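Local atomic coordinates of glutathione transferase lambda1 (Populus trichocarpa, PDB entry 4PQH), a protein that acts as a thiol-transferase of the Lambda glutathione transferase class and may also conjugate glutathione to electrophilic compounds with release of a halide. Residues I32-P37 with R41-R46; D53-V58 with S101-P106; W68-E71 with P76-V79; D94-I99 with F168-I173. All coordinates share one frame; numbering follows the deposited sequence.

Interactions 1, 2 and 3 lie within the thioredoxin-like N-terminal domain. Interaction 4 joins it to the helical C-terminal domain. Interactions 1 and 2 meet twice: R46 NE of helix 37-48 bonds I55 O at 2.8 Å, and the bond from I32 N to V58 O (3.0 Å) joins the parallel strands 28-32 and 55-59. Interactions 1 and 3 meet at the glutathione, where C36 SG lies 3.9 Å from V79 O. Interaction 4 backs helix 37-48, with I96 CG2 3.3 Å from T45 OG1. The side chain of I96 is about 9 Å from the ligand. Helix 92-102 serves both interactions 2 and 4, whose centres are about 12 Å apart.

Interaction 1 (I32-P37 with R41-R46); sequences ISYTCP and RVWITR. With GSH (glutathione), chain C.
W43 packs against both I32 and Y34. I32 CD1 sits over one face of the indole, towards its rim, 4.0 Å from W43 CE3. Y34 approaches the far end of the same ring, with its CD1 3.7 Å from W43 CH2. The two rings meet obliquely, their planes at 52°. W43 has CG anti to its backbone N (chi1 -178°), which sends the indole off the helix towards the loop. L57 of the neighbouring strand also packs on it. The Y34 hydroxyl is bonded to P11 O.

Below this apolar layer the helix backbone takes over. R41 N donates to P37 O at 3.2 Å, a first-turn bond of helix 37-48. One turn on, R41 O takes two donors from T45, its N and its OG1 (3.0 Å), which arrive from opposite faces of the carbonyl. The R41 side chain leaves extended. Its NE bonds A174 O of the C-terminal domain and its NH1 bonds S92 OG, which in turn holds glutathione.

C36 stands at the N-cap of the helix, at the end of a type I turn from S33, and its SG caps a backbone N. C36 SG is 3.3 Å from GSH SG2. That is too long for a disulfide, although C36 is a site of covalent glutathione attachment. The edge of the R41 guanidinium faces the ligand carboxylate, with NH1 4.4 Å from GSH O11. Its charge may therefore favour the bound anion at longer range. The positive N-terminal end of the helix dipole lies beside the two sulfurs and would probably polarise this part of the site.

Interaction 2 (D53-V58 with S101-P106); sequences DKIKLV and SHFDGP
H102 reaches K54 through one water. The water donates to H102 O at 3.0 Å and accepts from K54 NZ at 2.8 Å. K54 has a second conformer, so this bridge may be present only part of the time. H102 lies in the weakly bonded last turn of helix 92-102. Its ring stacks on Y98, and its ND1 bonds Y98 O.

F103 comes next and carries the direct contact. Its ring turns towards strand 55-59 with CG anti to the carbonyl carbon (chi1 -67°). I55 CD1 lies over one face, 4.2 Å from the centroid of the F103 ring and 14° off the normal, a CH-pi contact. I55 CG1 is 4.1 Å from F103 CE2. K54 bends at chi2 and chi4 and curls beside the same ring. Its CG comes 3.8 Å from F103 CD2, and its NZ comes in obliquely, 3.5 Å from F103 CD2. H84 and L51 also meet the F103 ring.

The fold is the thioredoxin-like domain of glutathione transferases. Strand 55-59 is an outermost strand of the sheet, and it follows helix 37-48 in a beta-alpha-beta crossover from the parallel strand 28-32. F103 joins the loop after helix 92-102 to the start of this strand.

D104 follows, and its OD1 accepts from G105 N at 2.7 Å. G105 has a positive phi of 109°, a conformation readily open to glycine. P106 then sends its O to K49 NZ.

Interaction 3 (W68-E71 with P76-V79); sequences WYKE and PNKV. With GSH (glutathione), chain C.
Y69, N77 and K78 form the tight part of this contact. Y69 OH donates to K78 O at 2.6 Å, with the donor tilted 34° from the carbonyl plane. The same hydroxyl is also bonded to S81 OG. The Y69 side chain stands with CG anti to its backbone N (chi1 -177°), which carries the ring across to the loop. N77 OD1 lies at the ring edge, in its plane, 3.6 Å from Y69 CD2. V79 CG1 lies obliquely to the ring, 3.7 Å from Y69 OH.

The K78 peptide held by Y69 leads into the ligand. V79 N donates to GSH O2 at 2.8 Å, and GSH N2 donates to V79 O at 2.9 Å. This two-way backbone pairing just before P80 is how thioredoxin-like domains commonly grip glutathione.

The K70 side is looser and wetter. K70 crosses N77 at about a right angle, with K70 CB 3.8 Å from N77 OD1. A water accepts from K70 N and donates to N77 OD1. That oxygen also takes R65 NH1, so N77 is a second-shell partner of a glutathione-binding arginine.

Helix 67-73, with a wider pi-type turn at 69-71, thus packs against the loop that feeds strand 81-84. W68 of the same helix packs against L14, P20 and P21.

Interaction 4 (D94-I99 with F168-I173); sequences DLIKYI and FSLVDI
S169 N donates to D172 OD2 at 2.8 Å, nearly along the C-O axis, and so fixes the helix start from which L170 reaches I96. S169 OG answers by accepting from V171 N at 3.0 Å. Together the two bonds make a capping box. D172 OD1 is gripped by F164 N and W204 NE1, so the whole carboxylate is held.

L170 then leaves the first turn towards helix 92-102. Its CD2 lies 3.7 Å from I96 O and 4.1 Å from I96 CB. L170 CD1 meets K97 CA at 3.9 Å. I96 and L170 lie alongside each other, running in opposing senses. I96 has CG1 between the backbone N and the carbonyl carbon (chi1 69°), and from there its CD1 reaches 3.8 Å from L170 O.

This is the interface of the two glutathione transferase domains. The S-x-x-D box at the start of helix 170-190 is the N-capping motif well known in this superfamily. Helix 37-48 also meets this interface, where T45 touches both I96 and I173. L108, in the linker, packs on L170 and bonds its backbone. K97 lays CG 4.1 Å from L170 CD1, and its NZ turns away to a long, weak ion pair with E120.

Interaction 1 (I32-P37 with R41-R46)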
# COMPACT_ATOMS: atom_id res chain seq x y z
N ILE A 32 -7.70 9.05 2.34
CA ILE A 32 -6.97 8.06 3.10
C ILE A 32 -7.31 8.14 4.58
O ILE A 32 -7.98 9.06 5.05
CB ILE A 32 -5.43 8.25 2.98
CG1 ILE A 32 -4.99 9.55 3.67
CG2 ILE A 32 -4.97 8.26 1.53
CD1 ILE A 32 -3.48 9.69 3.79
N SER A 33 -6.83 7.14 5.31
CA SER A 33 -6.63 7.25 6.74
C SER A 33 -5.13 7.12 6.91
O SER A 33 -4.51 6.30 6.24
CB SER A 33 -7.35 6.11 7.48
OG SER A 33 -6.84 5.95 8.79
N TYR A 34 -4.54 7.94 7.78
CA TYR A 34 -3.09 7.94 7.95
C TYR A 34 -2.51 6.60 8.40
O TYR A 34 -1.32 6.33 8.20
CB TYR A 34 -2.65 9.05 8.91
CG TYR A 34 -2.52 10.43 8.29
CD1 TYR A 34 -1.77 10.63 7.13
CD2 TYR A 34 -3.14 11.53 8.87
CE1 TYR A 34 -1.65 11.89 6.57
CE2 TYR A 34 -3.03 12.79 8.31
CZ TYR A 34 -2.28 12.96 7.17
OH TYR A 34 -2.17 14.22 6.62
N THR A 35 -3.34 5.74 8.99
CA THR A 35 -2.86 4.46 9.49
C THR A 35 -3.38 3.24 8.73
O THR A 35 -3.09 2.11 9.10
CB THR A 35 -3.21 4.27 10.97
OG1 THR A 35 -4.62 4.41 11.15
CG2 THR A 35 -2.48 5.31 11.82
N CYS A 36 -4.14 3.46 7.66
CA CYS A 36 -4.68 2.35 6.88
C CYS A 36 -3.65 1.79 5.90
O CYS A 36 -3.17 2.53 5.04
CB CYS A 36 -5.94 2.79 6.11
SG CYS A 36 -6.62 1.51 5.00
N PRO A 37 -3.32 0.49 6.01
CA PRO A 37 -2.30 -0.03 5.08
C PRO A 37 -2.76 -0.08 3.61
O PRO A 37 -1.93 0.07 2.71
CB PRO A 37 -2.04 -1.46 5.60
CG PRO A 37 -3.32 -1.83 6.33
CD PRO A 37 -3.84 -0.54 6.92
N ARG A 41 -0.70 1.93 0.48
CA ARG A 41 -0.29 1.46 -0.85
C ARG A 41 -0.38 2.57 -1.88
O ARG A 41 0.53 2.77 -2.69
CB ARG A 41 -1.20 0.33 -1.32
CG ARG A 41 -1.00 -1.00 -0.63
CD ARG A 41 -1.99 -2.02 -1.19
NE ARG A 41 -1.69 -3.40 -0.80
CZ ARG A 41 -2.58 -4.38 -0.77
NH1 ARG A 41 -3.85 -4.16 -1.07
NH2 ARG A 41 -2.19 -5.60 -0.43
N VAL A 42 -1.49 3.30 -1.84
CA VAL A 42 -1.77 4.29 -2.86
C VAL A 42 -0.97 5.57 -2.61
O VAL A 42 -0.47 6.21 -3.53
CB VAL A 42 -3.29 4.59 -2.94
CG1 VAL A 42 -3.60 5.39 -4.19
CG2 VAL A 42 -4.08 3.28 -2.98
N TRP A 43 -0.83 5.91 -1.33
CA TRP A 43 -0.02 7.04 -0.92
C TRP A 43 1.45 6.83 -1.35
O TRP A 43 2.09 7.75 -1.87
CB TRP A 43 -0.14 7.18 0.60
CG TRP A 43 0.58 8.32 1.23
CD1 TRP A 43 1.30 9.31 0.62
CD2 TRP A 43 0.64 8.59 2.63
NE1 TRP A 43 1.80 10.18 1.57
CE2 TRP A 43 1.42 9.75 2.81
CE3 TRP A 43 0.11 7.95 3.76
CZ2 TRP A 43 1.68 10.28 4.07
CZ3 TRP A 43 0.38 8.48 5.02
CH2 TRP A 43 1.16 9.64 5.16
N ILE A 44 1.97 5.63 -1.14
CA ILE A 44 3.33 5.30 -1.59
C ILE A 44 3.44 5.46 -3.10
O ILE A 44 4.43 6.01 -3.60
CB ILE A 44 3.74 3.86 -1.22
CG1 ILE A 44 3.81 3.67 0.30
CG2 ILE A 44 5.11 3.54 -1.84
CD1 ILE A 44 3.70 2.22 0.72
N THR A 45 2.44 5.00 -3.84
CA THR A 45 2.47 5.11 -5.30
C THR A 45 2.55 6.56 -5.75
O THR A 45 3.39 6.93 -6.58
CB THR A 45 1.26 4.39 -5.94
OG1 THR A 45 1.29 3.02 -5.54
CG2 THR A 45 1.34 4.47 -7.46
N ARG A 46 1.70 7.40 -5.18
CA ARG A 46 1.75 8.84 -5.38
C ARG A 46 3.14 9.41 -5.16
O ARG A 46 3.69 10.10 -6.03
CB ARG A 46 0.74 9.52 -4.45
CG ARG A 46 0.93 11.02 -4.21
CD ARG A 46 0.05 11.42 -3.02
NE ARG A 46 -0.03 12.85 -2.73
CZ ARG A 46 0.68 13.47 -1.79
NH1 ARG A 46 1.57 12.80 -1.08
NH2 ARG A 46 0.51 14.77 -1.57
N1 GSH C . -10.30 -4.01 -0.44
CA1 GSH C . -10.13 -2.64 0.01
C1 GSH C . -8.90 -2.11 -0.65
O11 GSH C . -8.03 -2.92 -1.05
O12 GSH C . -8.75 -0.88 -0.82
CB1 GSH C . -10.00 -2.59 1.53
CG1 GSH C . -10.09 -1.17 2.10
CD1 GSH C . -10.26 -1.23 3.60
OE1 GSH C . -10.58 -2.46 4.21
N2 GSH C . -10.10 -0.10 4.31
CA2 GSH C . -10.50 -0.10 5.71
C2 GSH C . -11.67 0.79 5.94
O2 GSH C . -11.88 1.92 5.13
CB2 GSH C . -9.38 0.37 6.62
SG2 GSH C . -8.04 -0.83 6.85
N3 GSH C . -12.50 0.50 6.94
CA3 GSH C . -13.60 1.39 7.25
C3 GSH C . -14.93 0.67 7.22
O31 GSH C . -15.97 1.26 7.57
O32 GSH C . -15.00 -0.51 6.83

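Interaction 2 (D53-V58 with S101-P106)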
# COMPACT_ATOMS: atom_id res chain seq x y z
N ASP A 53 2.37 17.18 -5.63
CA ASP A 53 1.71 18.44 -6.01
C ASP A 53 0.51 18.23 -6.92
O ASP A 53 -0.23 19.18 -7.20
CB ASP A 53 2.70 19.38 -6.69
CG ASP A 53 3.71 19.96 -5.73
OD1 ASP A 53 3.40 20.03 -4.52
OD2 ASP A 53 4.81 20.36 -6.18
N LYS A 54 0.32 17.00 -7.38
CA LYS A 54 -0.76 16.68 -8.30
C LYS A 54 -1.93 16.01 -7.58
O LYS A 54 -3.09 16.18 -7.97
CB LYS A 54 -0.24 15.75 -9.40
CG LYS A 54 -1.28 15.34 -10.43
CD LYS A 54 -1.73 16.52 -11.27
CE LYS A 54 -2.67 16.07 -12.38
NZ LYS A 54 -2.06 15.03 -13.24
N ILE A 55 -1.62 15.25 -6.54
CA ILE A 55 -2.64 14.49 -5.81
C ILE A 55 -2.71 14.98 -4.38
O ILE A 55 -1.77 14.82 -3.61
CB ILE A 55 -2.33 12.98 -5.86
CG1 ILE A 55 -2.31 12.50 -7.32
CG2 ILE A 55 -3.32 12.21 -5.00
CD1 ILE A 55 -1.85 11.07 -7.49
N LYS A 56 -3.84 15.58 -4.02
CA LYS A 56 -4.02 16.11 -2.68
C LYS A 56 -4.47 15.01 -1.72
O LYS A 56 -5.40 14.26 -2.03
CB LYS A 56 -5.04 17.24 -2.69
CG LYS A 56 -5.30 17.86 -1.33
CD LYS A 56 -6.39 18.92 -1.40
CE LYS A 56 -5.93 20.24 -0.81
NZ LYS A 56 -6.93 21.32 -1.01
N LEU A 57 -3.80 14.92 -0.58
CA LEU A 57 -4.21 13.99 0.47
C LEU A 57 -5.42 14.53 1.23
O LEU A 57 -5.42 15.68 1.65
CB LEU A 57 -3.07 13.74 1.45
CG LEU A 57 -1.80 13.09 0.90
CD1 LEU A 57 -0.83 12.86 2.04
CD2 LEU A 57 -2.12 11.78 0.20
N VAL A 58 -6.43 13.69 1.40
CA VAL A 58 -7.56 14.02 2.26
C VAL A 58 -7.70 12.92 3.31
O VAL A 58 -8.34 11.89 3.08
CB VAL A 58 -8.88 14.17 1.48
CG1 VAL A 58 -10.01 14.58 2.42
CG2 VAL A 58 -8.73 15.19 0.37
N SER A 101 -0.62 4.38 -14.35
CA SER A 101 -0.88 4.43 -15.78
C SER A 101 -1.65 5.66 -16.24
O SER A 101 -2.02 5.75 -17.40
CB SER A 101 -1.60 3.16 -16.23
OG SER A 101 -2.87 3.06 -15.64
N HIS A 102 -1.88 6.61 -15.33
CA HIS A 102 -2.65 7.79 -15.69
C HIS A 102 -2.02 9.08 -15.21
O HIS A 102 -2.61 10.14 -15.32
CB HIS A 102 -4.07 7.70 -15.13
CG HIS A 102 -4.93 6.72 -15.85
ND1 HIS A 102 -4.90 5.37 -15.58
CD2 HIS A 102 -5.83 6.88 -16.85
CE1 HIS A 102 -5.75 4.74 -16.38
NE2 HIS A 102 -6.33 5.64 -17.16
N PHE A 103 -0.81 8.98 -14.67
CA PHE A 103 -0.09 10.15 -14.19
C PHE A 103 1.36 10.07 -14.63
O PHE A 103 1.87 9.00 -14.93
CB PHE A 103 -0.15 10.25 -12.66
CG PHE A 103 -1.53 10.52 -12.12
CD1 PHE A 103 -2.43 9.48 -11.93
CD2 PHE A 103 -1.91 11.80 -11.78
CE1 PHE A 103 -3.69 9.72 -11.42
CE2 PHE A 103 -3.17 12.05 -11.28
CZ PHE A 103 -4.06 11.01 -11.10
N ASP A 104 2.02 11.22 -14.64
CA ASP A 104 3.44 11.31 -14.98
C ASP A 104 4.29 10.73 -13.85
O ASP A 104 3.79 10.35 -12.78
CB ASP A 104 3.80 12.79 -15.25
CG ASP A 104 4.98 12.96 -16.19
OD1 ASP A 104 5.74 12.00 -16.44
OD2 ASP A 104 5.17 14.10 -16.67
N GLY A 105 5.60 10.67 -14.09
CA GLY A 105 6.52 10.12 -13.12
C GLY A 105 7.04 8.78 -13.62
O GLY A 105 6.53 8.26 -14.61
N PRO A 106 8.05 8.23 -12.94
CA PRO A 106 8.62 6.94 -13.37
C PRO A 106 7.59 5.83 -13.40
O PRO A 106 6.71 5.75 -12.53
CB PRO A 106 9.69 6.66 -12.31
CG PRO A 106 9.34 7.52 -11.16
CD PRO A 106 8.73 8.76 -11.76
O HOH W 1 -3.18 13.05 -14.95

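Interaction 3 (W68-E71 with P76-V79)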
# COMPACT_ATOMS: atom_id res chain seq x y z
N TRP A 68 -20.23 13.18 5.03
CA TRP A 68 -20.14 13.59 3.62
C TRP A 68 -19.28 12.65 2.78
O TRP A 68 -19.35 12.68 1.56
CB TRP A 68 -19.68 15.05 3.46
CG TRP A 68 -18.38 15.43 4.14
CD1 TRP A 68 -18.24 16.23 5.24
CD2 TRP A 68 -17.04 15.07 3.75
NE1 TRP A 68 -16.91 16.37 5.56
CE2 TRP A 68 -16.16 15.67 4.66
CE3 TRP A 68 -16.52 14.29 2.71
CZ2 TRP A 68 -14.78 15.50 4.58
CZ3 TRP A 68 -15.14 14.13 2.63
CH2 TRP A 68 -14.29 14.73 3.56
N TYR A 69 -18.46 11.83 3.43
CA TYR A 69 -17.60 10.91 2.69
C TYR A 69 -18.46 9.87 1.98
O TYR A 69 -18.39 9.72 0.76
CB TYR A 69 -16.55 10.25 3.58
CG TYR A 69 -15.60 9.34 2.82
CD1 TYR A 69 -14.76 9.84 1.83
CD2 TYR A 69 -15.54 7.98 3.09
CE1 TYR A 69 -13.90 9.02 1.14
CE2 TYR A 69 -14.68 7.14 2.39
CZ TYR A 69 -13.87 7.67 1.41
OH TYR A 69 -13.01 6.85 0.72
N LYS A 70 -19.28 9.16 2.74
CA LYS A 70 -20.17 8.16 2.18
C LYS A 70 -21.23 8.82 1.29
O LYS A 70 -21.62 8.27 0.26
CB LYS A 70 -20.83 7.36 3.31
CG LYS A 70 -21.97 6.45 2.87
CD LYS A 70 -22.54 5.68 4.05
CE LYS A 70 -23.80 4.91 3.67
NZ LYS A 70 -23.56 3.95 2.56
N GLU A 71 -21.67 10.01 1.68
CA GLU A 71 -22.79 10.66 1.01
C GLU A 71 -22.41 11.41 -0.27
O GLU A 71 -23.19 11.46 -1.21
CB GLU A 71 -23.51 11.60 1.99
CG GLU A 71 -24.16 10.88 3.16
CD GLU A 71 -24.74 11.83 4.20
OE1 GLU A 71 -24.64 13.06 4.02
OE2 GLU A 71 -25.30 11.34 5.21
N PRO A 76 -19.24 3.27 -0.91
CA PRO A 76 -18.82 2.07 -0.16
C PRO A 76 -18.21 2.38 1.21
O PRO A 76 -18.04 1.46 2.03
CB PRO A 76 -17.77 1.43 -1.08
CG PRO A 76 -18.15 1.89 -2.45
CD PRO A 76 -18.63 3.30 -2.26
N ASN A 77 -17.89 3.65 1.45
CA ASN A 77 -17.50 4.13 2.78
C ASN A 77 -16.26 3.43 3.33
O ASN A 77 -16.23 3.03 4.50
CB ASN A 77 -18.68 4.00 3.75
CG ASN A 77 -18.51 4.87 4.99
OD1 ASN A 77 -17.81 5.87 4.97
ND2 ASN A 77 -19.18 4.48 6.07
N LYS A 78 -15.26 3.27 2.48
CA LYS A 78 -13.96 2.76 2.88
C LYS A 78 -12.87 3.63 2.28
O LYS A 78 -13.12 4.35 1.32
CB LYS A 78 -13.78 1.31 2.43
CG LYS A 78 -14.75 0.33 3.07
CD LYS A 78 -14.47 -1.10 2.66
CE LYS A 78 -15.40 -2.08 3.37
NZ LYS A 78 -15.19 -3.48 2.91
N VAL A 79 -11.67 3.57 2.87
CA VAL A 79 -10.49 4.18 2.26
C VAL A 79 -9.54 3.08 1.82
O VAL A 79 -9.50 2.02 2.42
CB VAL A 79 -9.76 5.14 3.24
CG1 VAL A 79 -10.61 6.38 3.50
CG2 VAL A 79 -9.39 4.43 4.54
N1 GSH C . -10.30 -4.01 -0.44
CA1 GSH C . -10.13 -2.64 0.01
C1 GSH C . -8.90 -2.11 -0.65
O11 GSH C . -8.03 -2.92 -1.05
O12 GSH C . -8.75 -0.88 -0.82
CB1 GSH C . -10.00 -2.59 1.53
CG1 GSH C . -10.09 -1.17 2.10
CD1 GSH C . -10.26 -1.23 3.60
OE1 GSH C . -10.58 -2.46 4.21
N2 GSH C . -10.10 -0.10 4.31
CA2 GSH C . -10.50 -0.10 5.71
C2 GSH C . -11.67 0.79 5.94
O2 GSH C . -11.88 1.92 5.13
CB2 GSH C . -9.38 0.37 6.62
SG2 GSH C . -8.04 -0.83 6.85
N3 GSH C . -12.50 0.50 6.94
CA3 GSH C . -13.60 1.39 7.25
C3 GSH C . -14.93 0.67 7.22
O31 GSH C . -15.97 1.26 7.57
O32 GSH C . -15.00 -0.51 6.83
O HOH W 2 -18.83 8.58 5.71

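Interaction 4 (D94-I99 with F168-I173)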
# COMPACT_ATOMS: atom_id res chain seq x y z
N ASP A 94 -6.37 -1.85 -7.50
CA ASP A 94 -6.81 -1.20 -8.73
C ASP A 94 -6.21 0.20 -8.81
O ASP A 94 -5.74 0.62 -9.87
CB ASP A 94 -8.34 -1.11 -8.78
CG ASP A 94 -8.99 -2.45 -9.03
OD1 ASP A 94 -8.28 -3.40 -9.42
OD2 ASP A 94 -10.22 -2.55 -8.86
N LEU A 95 -6.20 0.90 -7.68
CA LEU A 95 -5.76 2.29 -7.65
C LEU A 95 -4.27 2.48 -7.89
O LEU A 95 -3.88 3.43 -8.56
CB LEU A 95 -6.15 2.95 -6.33
CG LEU A 95 -7.64 3.21 -6.13
CD1 LEU A 95 -7.85 3.97 -4.84
CD2 LEU A 95 -8.16 4.00 -7.32
N ILE A 96 -3.44 1.61 -7.34
CA ILE A 96 -2.01 1.75 -7.59
C ILE A 96 -1.72 1.51 -9.08
O ILE A 96 -0.90 2.21 -9.67
CB ILE A 96 -1.13 0.89 -6.65
CG1 ILE A 96 -1.28 -0.61 -6.94
CG2 ILE A 96 -1.42 1.23 -5.19
CD1 ILE A 96 -0.47 -1.50 -6.00
N LYS A 97 -2.42 0.57 -9.70
CA LYS A 97 -2.28 0.36 -11.15
C LYS A 97 -2.80 1.56 -11.94
O LYS A 97 -2.18 1.99 -12.92
CB LYS A 97 -2.99 -0.92 -11.59
CG LYS A 97 -2.35 -2.20 -11.08
CD LYS A 97 -3.15 -3.41 -11.52
CE LYS A 97 -2.53 -4.70 -11.01
NZ LYS A 97 -3.43 -5.86 -11.26
N TYR A 98 -3.92 2.12 -11.49
CA TYR A 98 -4.53 3.26 -12.16
C TYR A 98 -3.64 4.50 -12.10
O TYR A 98 -3.40 5.14 -13.13
CB TYR A 98 -5.91 3.55 -11.55
CG TYR A 98 -6.58 4.73 -12.21
CD1 TYR A 98 -7.35 4.57 -13.36
CD2 TYR A 98 -6.43 6.01 -11.70
CE1 TYR A 98 -7.95 5.66 -13.97
CE2 TYR A 98 -7.02 7.09 -12.29
CZ TYR A 98 -7.79 6.91 -13.42
OH TYR A 98 -8.39 8.00 -14.01
N ILE A 99 -3.14 4.82 -10.92
CA ILE A 99 -2.26 5.98 -10.78
C ILE A 99 -1.00 5.80 -11.62
O ILE A 99 -0.55 6.72 -12.30
CB ILE A 99 -1.91 6.26 -9.30
CG1 ILE A 99 -3.15 6.83 -8.60
CG2 ILE A 99 -0.73 7.23 -9.21
CD1 ILE A 99 -2.96 7.06 -7.13
N PHE A 168 12.31 -2.31 -8.83
CA PHE A 168 11.19 -1.82 -8.02
C PHE A 168 9.89 -1.69 -8.82
O PHE A 168 9.89 -1.21 -9.96
CB PHE A 168 11.60 -0.47 -7.43
CG PHE A 168 10.63 0.10 -6.45
CD1 PHE A 168 10.53 -0.41 -5.17
CD2 PHE A 168 9.85 1.20 -6.80
CE1 PHE A 168 9.62 0.13 -4.27
CE2 PHE A 168 8.96 1.76 -5.88
CZ PHE A 168 8.86 1.22 -4.62
N SER A 169 8.78 -2.10 -8.21
CA SER A 169 7.49 -2.06 -8.90
C SER A 169 6.32 -1.94 -7.94
O SER A 169 6.48 -1.97 -6.72
CB SER A 169 7.29 -3.32 -9.74
OG SER A 169 6.89 -4.42 -8.92
N LEU A 170 5.14 -1.85 -8.52
CA LEU A 170 3.89 -1.85 -7.77
C LEU A 170 3.75 -3.05 -6.87
O LEU A 170 3.02 -2.97 -5.88
CB LEU A 170 2.70 -1.82 -8.72
CG LEU A 170 2.56 -0.56 -9.57
CD1 LEU A 170 1.41 -0.75 -10.54
CD2 LEU A 170 2.36 0.68 -8.70
N VAL A 171 4.40 -4.16 -7.19
CA VAL A 171 4.27 -5.35 -6.35
C VAL A 171 4.91 -5.10 -4.98
O VAL A 171 4.36 -5.47 -3.94
CB VAL A 171 4.89 -6.62 -6.99
CG1 VAL A 171 4.66 -7.83 -6.09
CG2 VAL A 171 4.31 -6.87 -8.37
N ASP A 172 6.07 -4.46 -4.98
CA ASP A 172 6.73 -4.13 -3.72
C ASP A 172 5.87 -3.16 -2.91
O ASP A 172 5.69 -3.32 -1.70
CB ASP A 172 8.11 -3.54 -3.98
CG ASP A 172 8.90 -4.39 -4.93
OD1 ASP A 172 9.29 -5.51 -4.54
OD2 ASP A 172 9.06 -3.96 -6.09
N ILE A 173 5.31 -2.18 -3.60
CA ILE A 173 4.43 -1.21 -2.98
C ILE A 173 3.18 -1.87 -2.35
O ILE A 173 2.74 -1.49 -1.26
CB ILE A 173 4.03 -0.14 -3.99
CG1 ILE A 173 5.27 0.66 -4.39
CG2 ILE A 173 2.97 0.78 -3.42
CD1 ILE A 173 5.04 1.64 -5.54